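Local coordinates for protein ATP synthase subunit s, mitochondrial (Bos taurus, PDB 3E4G) that regulates mitochondrial ATP synthase, being necessary for its proton conduction and blocking a proton leak through an alternative exit pathway, at residues Phe138-Leu149 / Leu166-Leu175. The protein carries 1 engineered substitution. Sequence-based numbering, arbitrary orientation.
Sequences FRNLKYLFLSDL and LPSLELKLDL
Y143 and E170 meet as neighbours on parallel strands, the ring offering its edge to the carboxylate: Y143 CD1 lies 3.7 Å from E170 CD, and the two planes stand 78° apart. With CG anti to the backbone N (chi1 -178°), the tyrosine runs alongside K172 as well, its OH 3.5 Å from K172 CD. With an alanine here, the E170 carboxylate is likely to lose the ring edge beside it, and K172 CD its hydroxyl neighbour. F145, next on this face, lies beside its register partner K172 but turns its ring edge to D174 one step further on, D174 OD2 3.5 Å from F145 CE1. On the reverse face leucines pair in register, L144 CD2 with L171 CD1 and L146 CD1 with L173 CD2, each at 3.7 Å. The pairs exemplify how parallel strands send successive side chains to alternate faces.

Between the two faces runs the backbone ladder, six hydrogen bonds from E170 N to K142 O through to D148 N to D174 O. The first reaches K142 O from above its carbonyl plane, and a water donates to that same oxygen and to E170 OE1. The strands run 8° from parallel.

The pair closes a right-handed beta-alpha-beta unit of the leucine-rich repeat fold: F162 of helix 155-165 packs on L144 and L169, V159 on L171 and L173, strand 118-122 flanks 143-147, and 170-174 ends the sheet.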
ATOM      1  N   PHE A 138       0.435  12.546   0.900  1.00  8.07           N
ATOM      2  CA  PHE A 138      -0.676  12.046   1.727  1.00  7.90           C
ATOM      3  C   PHE A 138      -0.964  13.075   2.782  1.00  8.22           C
ATOM      4  O   PHE A 138      -0.575  12.995   3.944  1.00  8.27           O
ATOM      5  CB  PHE A 138      -0.357  10.658   2.280  1.00  8.13           C
ATOM      6  CG  PHE A 138      -0.302   9.570   1.274  1.00  7.68           C
ATOM      7  CD1 PHE A 138      -0.783   9.669  -0.038  1.00  8.94           C
ATOM      8  CD2 PHE A 138       0.178   8.291   1.666  1.00  9.68           C
ATOM      9  CE1 PHE A 138      -0.815   8.595  -0.866  1.00  9.82           C
ATOM     10  CE2 PHE A 138       0.172   7.227   0.789  1.00 10.56           C
ATOM     11  CZ  PHE A 138      -0.320   7.374  -0.476  1.00  9.96           C
ATOM     12  N   ARG A 139      -1.684  14.138   2.328  1.00  8.16           N
ATOM     13  CA  ARG A 139      -1.833  15.369   3.116  1.00  9.33           C
ATOM     14  C   ARG A 139      -2.627  15.181   4.358  1.00  9.52           C
ATOM     15  O   ARG A 139      -2.612  16.043   5.242  1.00 12.16           O
ATOM     16  CB  ARG A 139      -2.391  16.494   2.218  1.00 10.39           C
ATOM     17  CG  ARG A 139      -3.747  16.189   1.602  1.00  9.78           C
ATOM     18  CD  ARG A 139      -4.168  17.321   0.688  1.00 10.66           C
ATOM     19  NE  ARG A 139      -5.447  17.068  -0.010  1.00 10.17           N
ATOM     20  CZ  ARG A 139      -5.548  16.411  -1.140  1.00  9.48           C
ATOM     21  NH1 ARG A 139      -4.487  15.938  -1.769  1.00  9.16           N
ATOM     22  NH2 ARG A 139      -6.750  16.150  -1.652  1.00  9.58           N
ATOM     23  N   ASN A 140      -3.419  14.085   4.468  1.00  8.66           N
ATOM     24  CA  ASN A 140      -4.243  13.777   5.629  1.00  8.62           C
ATOM     25  C   ASN A 140      -3.615  12.765   6.552  1.00  8.67           C
ATOM     26  O   ASN A 140      -4.239  12.332   7.542  1.00  9.40           O
ATOM     27  CB  ASN A 140      -5.611  13.290   5.188  1.00  9.59           C
ATOM     28  CG  ASN A 140      -6.329  14.321   4.339  1.00 10.51           C
ATOM     29  OD1 ASN A 140      -6.714  13.991   3.173  1.00 15.89           O
ATOM     30  ND2 ASN A 140      -6.464  15.517   4.825  1.00 10.23           N
ATOM     31  N   LEU A 141      -2.353  12.362   6.278  1.00  8.18           N
ATOM     32  CA  LEU A 141      -1.718  11.330   7.100  1.00  8.16           C
ATOM     33  C   LEU A 141      -1.575  11.789   8.527  1.00  9.25           C
ATOM     34  O   LEU A 141      -1.081  12.891   8.804  1.00 11.17           O
ATOM     35  CB  LEU A 141      -0.346  10.977   6.503  1.00  9.08           C
ATOM     36  CG  LEU A 141       0.167   9.538   6.720  1.00  9.94           C
ATOM     37  CD1 LEU A 141      -0.742   8.549   5.925  1.00  9.36           C
ATOM     38  CD2 LEU A 141       1.583   9.469   6.241  1.00 11.16           C
ATOM     39  N   LYS A 142      -1.940  10.890   9.446  1.00  8.84           N
ATOM     40  CA  LYS A 142      -1.813  11.128  10.891  1.00 10.16           C
ATOM     41  C   LYS A 142      -0.777  10.251  11.539  1.00 10.54           C
ATOM     42  O   LYS A 142      -0.331  10.596  12.665  1.00 12.34           O
ATOM     43  CB  LYS A 142      -3.149  10.954  11.571  1.00 12.95           C
ATOM     44  CG  LYS A 142      -4.239  11.949  11.105  1.00 16.51           C
ATOM     45  CD  LYS A 142      -3.704  13.453  11.439  1.00 25.17           C
ATOM     46  CE  LYS A 142      -3.510  13.619  12.929  1.00 33.98           C
ATOM     47  NZ  LYS A 142      -3.575  15.077  13.248  1.00 40.50           N
ATOM     48  N   TYR A 143      -0.443   9.125  10.970  1.00  9.39           N
ATOM     49  CA  TYR A 143       0.516   8.182  11.576  1.00  9.51           C
ATOM     50  C   TYR A 143       1.399   7.613  10.473  1.00  8.62           C
ATOM     51  O   TYR A 143       0.846   7.116   9.464  1.00  8.22           O
ATOM     52  CB  TYR A 143      -0.270   7.034  12.290  1.00 10.32           C
ATOM     53  CG  TYR A 143       0.604   6.035  12.978  1.00 10.54           C
ATOM     54  CD1 TYR A 143       1.266   6.364  14.133  1.00 15.30           C
ATOM     55  CD2 TYR A 143       0.758   4.766  12.464  1.00 11.28           C
ATOM     56  CE1 TYR A 143       2.033   5.402  14.787  1.00 15.61           C
ATOM     57  CE2 TYR A 143       1.502   3.797  13.157  1.00 12.04           C
ATOM     58  CZ  TYR A 143       2.134   4.142  14.308  1.00 11.39           C
ATOM     59  OH  TYR A 143       2.846   3.173  15.036  1.00 13.84           O
ATOM     60  N   LEU A 144       2.694   7.634  10.695  1.00  8.54           N
ATOM     61  CA  LEU A 144       3.664   7.013   9.757  1.00  7.98           C
ATOM     62  C   LEU A 144       4.685   6.315  10.632  1.00  8.58           C
ATOM     63  O   LEU A 144       5.372   6.975  11.419  1.00 10.03           O
ATOM     64  CB  LEU A 144       4.346   8.058   8.860  1.00  9.40           C
ATOM     65  CG  LEU A 144       5.355   7.520   7.853  1.00  9.60           C
ATOM     66  CD1 LEU A 144       4.757   6.519   6.915  1.00  9.64           C
ATOM     67  CD2 LEU A 144       5.995   8.686   7.051  1.00 11.98           C
ATOM     68  N   PHE A 145       4.810   5.027  10.438  1.00  7.46           N
ATOM     69  CA  PHE A 145       5.758   4.187  11.187  1.00  7.55           C
ATOM     70  C   PHE A 145       6.738   3.602  10.167  1.00  7.79           C
ATOM     71  O   PHE A 145       6.319   2.912   9.224  1.00  7.86           O
ATOM     72  CB  PHE A 145       4.997   3.063  11.892  1.00  7.81           C
ATOM     73  CG  PHE A 145       5.826   2.013  12.561  1.00  8.27           C
ATOM     74  CD1 PHE A 145       7.003   2.322  13.214  1.00  9.50           C
ATOM     75  CD2 PHE A 145       5.424   0.692  12.492  1.00  9.90           C
ATOM     76  CE1 PHE A 145       7.729   1.281  13.853  1.00 10.58           C
ATOM     77  CE2 PHE A 145       6.134  -0.331  13.119  1.00 11.38           C
ATOM     78  CZ  PHE A 145       7.293  -0.000  13.790  1.00 11.40           C
ATOM     79  N   LEU A 146       8.016   3.882  10.379  1.00  7.83           N
ATOM     80  CA  LEU A 146       9.118   3.384   9.513  1.00  8.05           C
ATOM     81  C   LEU A 146      10.040   2.534  10.370  1.00  8.20           C
ATOM     82  O   LEU A 146      10.488   3.018  11.423  1.00  9.35           O
ATOM     83  CB  LEU A 146       9.904   4.558   8.926  1.00  8.92           C
ATOM     84  CG  LEU A 146       9.057   5.582   8.172  1.00  9.55           C
ATOM     85  CD1 LEU A 146       9.964   6.714   7.590  1.00 13.17           C
ATOM     86  CD2 LEU A 146       8.248   4.944   7.067  1.00  9.70           C
ATOM     87  N   SER A 147      10.372   1.341   9.923  1.00  7.67           N
ATOM     88  CA  SER A 147      11.181   0.451  10.724  1.00  7.84           C
ATOM     89  C   SER A 147      12.086  -0.402   9.830  1.00  8.04           C
ATOM     90  O   SER A 147      11.618  -0.961   8.822  1.00  7.99           O
ATOM     91  CB  SER A 147      10.287  -0.493  11.484  1.00  8.66           C
ATOM     92  OG  SER A 147      11.064  -1.484  12.148  1.00  9.88           O
ATOM     93  N   ASP A 148      13.362  -0.538  10.207  1.00  8.73           N
ATOM     94  CA  ASP A 148      14.267  -1.503   9.546  1.00  9.02           C
ATOM     95  C   ASP A 148      14.260  -1.233   8.021  1.00  8.74           C
ATOM     96  O   ASP A 148      14.024  -2.124   7.212  1.00  9.21           O
ATOM     97  CB  ASP A 148      13.898  -2.928   9.858  1.00  9.58           C
ATOM     98  CG  ASP A 148      14.884  -3.952   9.257  1.00 10.43           C
ATOM     99  OD1 ASP A 148      16.095  -3.597   9.184  1.00 13.18           O
ATOM    100  OD2 ASP A 148      14.460  -5.038   8.928  1.00 11.70           O
ATOM    101  N   LEU A 149      14.591   0.001   7.658  1.00  8.63           N
ATOM    102  CA  LEU A 149      14.716   0.450   6.243  1.00  8.63           C
ATOM    103  C   LEU A 149      16.137   0.857   6.083  1.00  9.35           C
ATOM    104  O   LEU A 149      16.474   2.036   6.194  1.00 10.09           O
ATOM    105  CB  LEU A 149      13.756   1.601   5.909  1.00  8.65           C
ATOM    106  CG  LEU A 149      12.277   1.298   6.202  1.00  7.97           C
ATOM    107  CD1 LEU A 149      11.417   2.498   5.800  1.00  8.87           C
ATOM    108  CD2 LEU A 149      11.805   0.008   5.539  1.00  9.14           C
ATOM    109  N   LEU A 166       3.910  18.065   7.083  1.00 18.58           N
ATOM    110  CA  LEU A 166       2.804  17.332   7.793  1.00 18.53           C
ATOM    111  C   LEU A 166       2.971  17.563   9.318  1.00 16.86           C
ATOM    112  O   LEU A 166       3.291  16.671  10.028  1.00 15.94           O
ATOM    113  CB  LEU A 166       2.747  15.863   7.484  1.00 17.08           C
ATOM    114  CG  LEU A 166       2.458  15.488   5.979  1.00 20.86           C
ATOM    115  CD1 LEU A 166       2.588  13.988   5.811  1.00 23.30           C
ATOM    116  CD2 LEU A 166       1.092  16.011   5.493  1.00 28.00           C
ATOM    117  N   PRO A 167       2.781  18.827   9.788  1.00 20.24           N
ATOM    118  CA  PRO A 167       3.049  19.111  11.231  1.00 21.56           C
ATOM    119  C   PRO A 167       2.288  18.327  12.210  1.00 20.62           C
ATOM    120  O   PRO A 167       2.696  18.168  13.397  1.00 22.95           O
ATOM    121  CB  PRO A 167       2.743  20.562  11.342  1.00 23.18           C
ATOM    122  CG  PRO A 167       1.905  20.838  10.208  1.00 25.10           C
ATOM    123  CD  PRO A 167       2.298  20.012   9.077  1.00 21.82           C
ATOM    124  N   SER A 168       1.134  17.792  11.769  1.00 20.19           N
ATOM    125  CA  SER A 168       0.326  16.989  12.668  1.00 21.40           C
ATOM    126  C   SER A 168       0.660  15.482  12.645  1.00 19.30           C
ATOM    127  O   SER A 168       0.022  14.741  13.387  1.00 23.79           O
ATOM    128  CB  SER A 168      -1.125  17.245  12.490  1.00 22.73           C
ATOM    129  OG  SER A 168      -1.581  16.714  11.314  1.00 29.43           O
ATOM    130  N   LEU A 169       1.592  15.093  11.793  1.00 16.69           N
ATOM    131  CA  LEU A 169       1.945  13.702  11.640  1.00 15.39           C
ATOM    132  C   LEU A 169       2.617  13.114  12.891  1.00 14.94           C
ATOM    133  O   LEU A 169       3.564  13.743  13.414  1.00 21.43           O
ATOM    134  CB  LEU A 169       2.909  13.543  10.446  1.00 17.08           C
ATOM    135  CG  LEU A 169       3.377  12.153  10.116  1.00 15.62           C
ATOM    136  CD1 LEU A 169       2.159  11.235   9.802  1.00 12.99           C
ATOM    137  CD2 LEU A 169       4.541  12.215   9.155  1.00 18.06           C
ATOM    138  N   GLU A 170       2.150  11.994  13.435  1.00 14.70           N
ATOM    139  CA  GLU A 170       2.890  11.233  14.414  1.00 14.33           C
ATOM    140  C   GLU A 170       3.818  10.322  13.622  1.00 13.46           C
ATOM    141  O   GLU A 170       3.330   9.382  12.964  1.00 13.40           O
ATOM    142  CB  GLU A 170       1.884  10.405  15.216  1.00 13.98           C
ATOM    143  CG  GLU A 170       2.540   9.555  16.223  1.00 18.00           C
ATOM    144  CD  GLU A 170       1.522   8.645  17.017  1.00 16.31           C
ATOM    145  OE1 GLU A 170       0.304   8.788  16.897  1.00 22.04           O
ATOM    146  OE2 GLU A 170       1.933   7.679  17.825  1.00 23.32           O
ATOM    147  N   LEU A 171       5.126  10.622  13.682  1.00 14.09           N
ATOM    148  CA  LEU A 171       6.135   9.879  12.922  1.00 14.03           C
ATOM    149  C   LEU A 171       6.880   9.046  13.904  1.00 14.23           C
ATOM    150  O   LEU A 171       7.554   9.583  14.819  1.00 17.81           O
ATOM    151  CB  LEU A 171       7.109  10.943  12.192  1.00 14.59           C
ATOM    152  CG  LEU A 171       8.258  10.332  11.369  1.00 14.65           C
ATOM    153  CD1 LEU A 171       7.752   9.548  10.157  1.00 14.46           C
ATOM    154  CD2 LEU A 171       9.211  11.421  10.950  1.00 18.35           C
ATOM    155  N   LYS A 172       6.809   7.733  13.766  1.00 12.11           N
ATOM    156  CA  LYS A 172       7.452   6.781  14.642  1.00 10.71           C
ATOM    157  C   LYS A 172       8.560   6.149  13.823  1.00  9.92           C
ATOM    158  O   LYS A 172       8.300   5.529  12.783  1.00  9.84           O
ATOM    159  CB  LYS A 172       6.478   5.751  15.113  1.00 11.96           C
ATOM    160  CG  LYS A 172       7.066   4.763  16.047  1.00 13.84           C
ATOM    161  CD  LYS A 172       5.997   3.804  16.524  1.00 14.60           C
ATOM    162  CE  LYS A 172       6.493   2.894  17.538  1.00 16.95           C
ATOM    163  NZ  LYS A 172       6.882   3.595  18.831  1.00 18.50           N
ATOM    164  N   LEU A 173       9.796   6.277  14.301  1.00 10.43           N
ATOM    165  CA  LEU A 173      10.977   5.795  13.564  1.00 10.57           C
ATOM    166  C   LEU A 173      11.686   4.738  14.402  1.00 10.19           C
ATOM    167  O   LEU A 173      12.110   5.037  15.578  1.00 12.60           O
ATOM    168  CB  LEU A 173      11.952   6.916  13.287  1.00 13.21           C
ATOM    169  CG  LEU A 173      11.408   8.064  12.430  1.00 13.91           C
ATOM    170  CD1 LEU A 173      12.523   9.087  12.160  1.00 18.74           C
ATOM    171  CD2 LEU A 173      10.776   7.568  11.114  1.00 13.95           C
ATOM    172  N   ASP A 174      11.872   3.567  13.839  1.00  8.68           N
ATOM    173  CA  ASP A 174      12.777   2.560  14.358  1.00  8.75           C
ATOM    174  C   ASP A 174      13.814   2.265  13.275  1.00  9.34           C
ATOM    175  O   ASP A 174      13.773   1.252  12.575  1.00  9.64           O
ATOM    176  CB  ASP A 174      12.012   1.282  14.727  1.00  9.74           C
ATOM    177  CG  ASP A 174      11.172   1.411  15.986  1.00 10.70           C
ATOM    178  OD1 ASP A 174      11.406   2.298  16.801  1.00 16.73           O
ATOM    179  OD2 ASP A 174      10.296   0.559  16.178  1.00 10.07           O
ATOM    180  N   LEU A 175      14.693   3.235  13.095  1.00 11.18           N
ATOM    181  CA  LEU A 175      15.645   3.200  11.992  1.00 11.64           C
ATOM    182  C   LEU A 175      17.050   3.333  12.536  1.00 13.12           C
ATOM    183  O   LEU A 175      17.296   4.090  13.504  1.00 14.60           O
ATOM    184  CB  LEU A 175      15.393   4.378  11.027  1.00 13.15           C
ATOM    185  CG  LEU A 175      14.041   4.412  10.295  1.00 12.21           C
ATOM    186  CD1 LEU A 175      13.937   5.687   9.489  1.00 14.24           C
ATOM    187  CD2 LEU A 175      13.855   3.184   9.441  1.00 12.39           C
TER
HETATM  188  O   HOH W   1      -1.546   9.533  15.035  1.00 23.47           O
HETATM  189  O   HOH W   2      13.687  -1.904  13.399  1.00 26.88           O